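Transcriptional regulator nlh2 (PDB 4G3V) probably activates sigma54-dependent transcription under the control of its GAF domain. Local coordinates at residues Y61-N66 / T103-L108. Sequence-based numbering, arbitrary orientation.
Sequences YGYFLN and TGIGRL
Tyr63 lays its ring against Ile105, and its OH donates a hydrogen bond to Thr103 O at 2.9 Å. Thr103 O lies at the edge of the Tyr63 ring, near its plane, and its C=O points almost straight at the hydroxyl (C=O...O angle 161°). With CG anti to the backbone N (chi1 178°), the Tyr63 ring reaches out to the 103-108 loop. One ring face takes a CH-pi contact from Ile105 CA, 4.0 Å from the ring centroid. Further back, Leu108 CD2 approaches Tyr63 CD1 obliquely at 3.5 Å. The Arg107 chain bends at chi3 and brings its guanidinium edge to the same hydroxyl. The bond from Arg107 NH1 to Tyr63 OH is weak (3.4 Å), and the ring and guanidinium planes are inclined at 61°.

Phe64 is buried. The Phe64 and Thr103 side chains cross at about a right angle, with Phe64 CE1 3.2 Å from Thr103 OG1, an oblique approach. Phe64 CE2 meets the Ile105 CD1 methyl at 3.6 Å, so Ile105 touches both aromatic rings. The Phe64 ring also meets Phe46 edge-to-face, and Tyr63 N is hydrogen-bonded to His44 ND1. The contact joins two loops of the GAF domain, one between strands 54-61 and 70-72, the other leading into strand 113-122. It is loop-to-loop packing beside strand 44-51 of the antiparallel GAF sheet.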
ATOM      1  N   TYR A  61     -12.217  16.856   2.970  1.00 37.63           N
ATOM      2  CA  TYR A  61     -11.796  17.245   4.306  1.00 37.75           C
ATOM      3  C   TYR A  61     -11.168  18.627   4.262  1.00 36.89           C
ATOM      4  O   TYR A  61     -10.410  18.939   3.342  1.00 39.67           O
ATOM      5  CB  TYR A  61     -10.801  16.231   4.869  1.00 38.52           C
ATOM      6  CG  TYR A  61     -10.428  16.510   6.306  1.00 41.30           C
ATOM      7  CD1 TYR A  61      -9.383  17.370   6.612  1.00 44.15           C
ATOM      8  CD2 TYR A  61     -11.120  15.921   7.354  1.00 43.67           C
ATOM      9  CE1 TYR A  61      -9.035  17.639   7.911  1.00 46.93           C
ATOM     10  CE2 TYR A  61     -10.782  16.192   8.674  1.00 45.86           C
ATOM     11  CZ  TYR A  61      -9.734  17.053   8.942  1.00 47.71           C
ATOM     12  OH  TYR A  61      -9.370  17.340  10.240  1.00 51.90           O
ATOM     13  N   GLY A  62     -11.481  19.453   5.261  1.00 38.60           N
ATOM     14  CA  GLY A  62     -10.995  20.819   5.300  1.00 40.71           C
ATOM     15  C   GLY A  62     -11.752  21.770   4.385  1.00 45.45           C
ATOM     16  O   GLY A  62     -12.975  21.815   4.372  1.00 47.13           O
ATOM     17  N   TYR A  63     -11.004  22.524   3.592  1.00 50.77           N
ATOM     18  CA  TYR A  63     -11.568  23.562   2.738  1.00 54.80           C
ATOM     19  C   TYR A  63     -12.594  23.011   1.754  1.00 53.94           C
ATOM     20  O   TYR A  63     -13.542  23.701   1.389  1.00 54.68           O
ATOM     21  CB  TYR A  63     -10.455  24.276   1.963  1.00 61.86           C
ATOM     22  CG  TYR A  63     -10.983  25.338   1.030  1.00 68.00           C
ATOM     23  CD1 TYR A  63     -11.245  26.625   1.487  1.00 71.47           C
ATOM     24  CD2 TYR A  63     -11.243  25.049  -0.302  1.00 69.41           C
ATOM     25  CE1 TYR A  63     -11.739  27.599   0.639  1.00 73.49           C
ATOM     26  CE2 TYR A  63     -11.737  26.015  -1.158  1.00 72.84           C
ATOM     27  CZ  TYR A  63     -11.983  27.289  -0.681  1.00 75.22           C
ATOM     28  OH  TYR A  63     -12.479  28.260  -1.523  1.00 78.04           O
ATOM     29  N   PHE A  64     -12.404  21.769   1.324  1.00 49.41           N
ATOM     30  CA  PHE A  64     -13.297  21.167   0.336  1.00 46.46           C
ATOM     31  C   PHE A  64     -14.639  20.707   0.903  1.00 48.37           C
ATOM     32  O   PHE A  64     -15.523  20.282   0.153  1.00 48.88           O
ATOM     33  CB  PHE A  64     -12.587  20.003  -0.329  1.00 43.83           C
ATOM     34  CG  PHE A  64     -11.399  20.429  -1.118  1.00 44.21           C
ATOM     35  CD1 PHE A  64     -11.540  20.815  -2.435  1.00 46.76           C
ATOM     36  CD2 PHE A  64     -10.149  20.477  -0.536  1.00 43.51           C
ATOM     37  CE1 PHE A  64     -10.454  21.228  -3.166  1.00 46.65           C
ATOM     38  CE2 PHE A  64      -9.056  20.885  -1.264  1.00 46.16           C
ATOM     39  CZ  PHE A  64      -9.207  21.263  -2.581  1.00 46.83           C
ATOM     40  N   LEU A  65     -14.801  20.787   2.216  1.00 48.93           N
ATOM     41  CA  LEU A  65     -16.061  20.386   2.815  1.00 50.13           C
ATOM     42  C   LEU A  65     -17.215  21.149   2.164  1.00 54.17           C
ATOM     43  O   LEU A  65     -17.128  22.362   1.961  1.00 54.98           O
ATOM     44  CB  LEU A  65     -16.051  20.657   4.311  1.00 49.21           C
ATOM     45  CG  LEU A  65     -17.213  20.012   5.068  1.00 51.27           C
ATOM     46  CD1 LEU A  65     -17.076  18.494   5.056  1.00 52.32           C
ATOM     47  CD2 LEU A  65     -17.256  20.536   6.484  1.00 50.63           C
ATOM     48  N   ASN A  66     -18.283  20.427   1.829  1.00 56.21           N
ATOM     49  CA  ASN A  66     -19.497  21.027   1.267  1.00 58.33           C
ATOM     50  C   ASN A  66     -19.249  21.785  -0.031  1.00 61.47           C
ATOM     51  O   ASN A  66     -19.820  22.852  -0.257  1.00 64.51           O
ATOM     52  CB  ASN A  66     -20.168  21.958   2.287  1.00 57.82           C
ATOM     53  CG  ASN A  66     -20.695  21.211   3.499  1.00 59.69           C
ATOM     54  OD1 ASN A  66     -21.229  20.107   3.379  1.00 61.47           O
ATOM     55  ND2 ASN A  66     -20.538  21.805   4.674  1.00 59.29           N
ATOM     56  N   THR A 103     -11.573  25.037  -7.069  1.00 80.48           N
ATOM     57  CA  THR A 103     -12.250  25.289  -5.805  1.00 80.68           C
ATOM     58  C   THR A 103     -11.842  26.608  -5.171  1.00 79.08           C
ATOM     59  O   THR A 103     -12.252  26.915  -4.053  1.00 80.03           O
ATOM     60  CB  THR A 103     -11.934  24.178  -4.808  1.00 83.65           C
ATOM     61  OG1 THR A 103     -10.508  24.017  -4.716  1.00 84.28           O
ATOM     62  CG2 THR A 103     -12.570  22.880  -5.271  1.00 84.32           C
ATOM     63  N   GLY A 104     -11.023  27.385  -5.870  1.00 75.84           N
ATOM     64  CA  GLY A 104     -10.572  28.657  -5.341  1.00 71.52           C
ATOM     65  C   GLY A 104      -9.789  28.502  -4.048  1.00 64.71           C
ATOM     66  O   GLY A 104      -9.541  29.491  -3.359  1.00 63.00           O
ATOM     67  N   ILE A 105      -9.380  27.271  -3.725  1.00 60.43           N
ATOM     68  CA  ILE A 105      -8.585  27.035  -2.525  1.00 55.53           C
ATOM     69  C   ILE A 105      -7.286  27.810  -2.619  1.00 54.88           C
ATOM     70  O   ILE A 105      -6.683  28.143  -1.604  1.00 52.55           O
ATOM     71  CB  ILE A 105      -8.270  25.541  -2.293  1.00 53.20           C
ATOM     72  CG1 ILE A 105      -7.450  25.366  -1.012  1.00 50.89           C
ATOM     73  CG2 ILE A 105      -7.508  24.948  -3.477  1.00 53.17           C
ATOM     74  CD1 ILE A 105      -7.137  23.914  -0.674  1.00 50.01           C
ATOM     75  N   GLY A 106      -6.862  28.100  -3.846  1.00 54.88           N
ATOM     76  CA  GLY A 106      -5.623  28.821  -4.072  1.00 56.96           C
ATOM     77  C   GLY A 106      -5.357  29.950  -3.094  1.00 57.98           C
ATOM     78  O   GLY A 106      -4.284  30.024  -2.498  1.00 57.97           O
ATOM     79  N   ARG A 107      -6.333  30.838  -2.923  1.00 61.03           N
ATOM     80  CA  ARG A 107      -6.140  32.033  -2.104  1.00 63.09           C
ATOM     81  C   ARG A 107      -5.940  31.695  -0.630  1.00 63.14           C
ATOM     82  O   ARG A 107      -5.471  32.528   0.142  1.00 64.19           O
ATOM     83  CB  ARG A 107      -7.337  32.965  -2.248  1.00 65.32           C
ATOM     84  CG  ARG A 107      -8.597  32.437  -1.602  1.00 67.91           C
ATOM     85  CD  ARG A 107      -9.746  33.425  -1.750  1.00 72.06           C
ATOM     86  NE  ARG A 107     -10.544  33.488  -0.533  1.00 75.25           N
ATOM     87  CZ  ARG A 107     -11.341  32.509  -0.121  1.00 76.88           C
ATOM     88  NH1 ARG A 107     -11.443  31.386  -0.829  1.00 78.93           N
ATOM     89  NH2 ARG A 107     -12.029  32.645   1.001  1.00 74.32           N
ATOM     90  N   LEU A 108      -6.309  30.476  -0.248  1.00 63.79           N
ATOM     91  CA  LEU A 108      -6.149  30.010   1.128  1.00 65.20           C
ATOM     92  C   LEU A 108      -4.811  29.299   1.345  1.00 62.43           C
ATOM     93  O   LEU A 108      -4.354  29.161   2.482  1.00 60.24           O
ATOM     94  CB  LEU A 108      -7.298  29.068   1.504  1.00 69.10           C
ATOM     95  CG  LEU A 108      -7.207  28.472   2.910  1.00 75.07           C
ATOM     96  CD1 LEU A 108      -7.165  29.579   3.973  1.00 75.66           C
ATOM     97  CD2 LEU A 108      -8.366  27.517   3.167  1.00 77.39           C
TER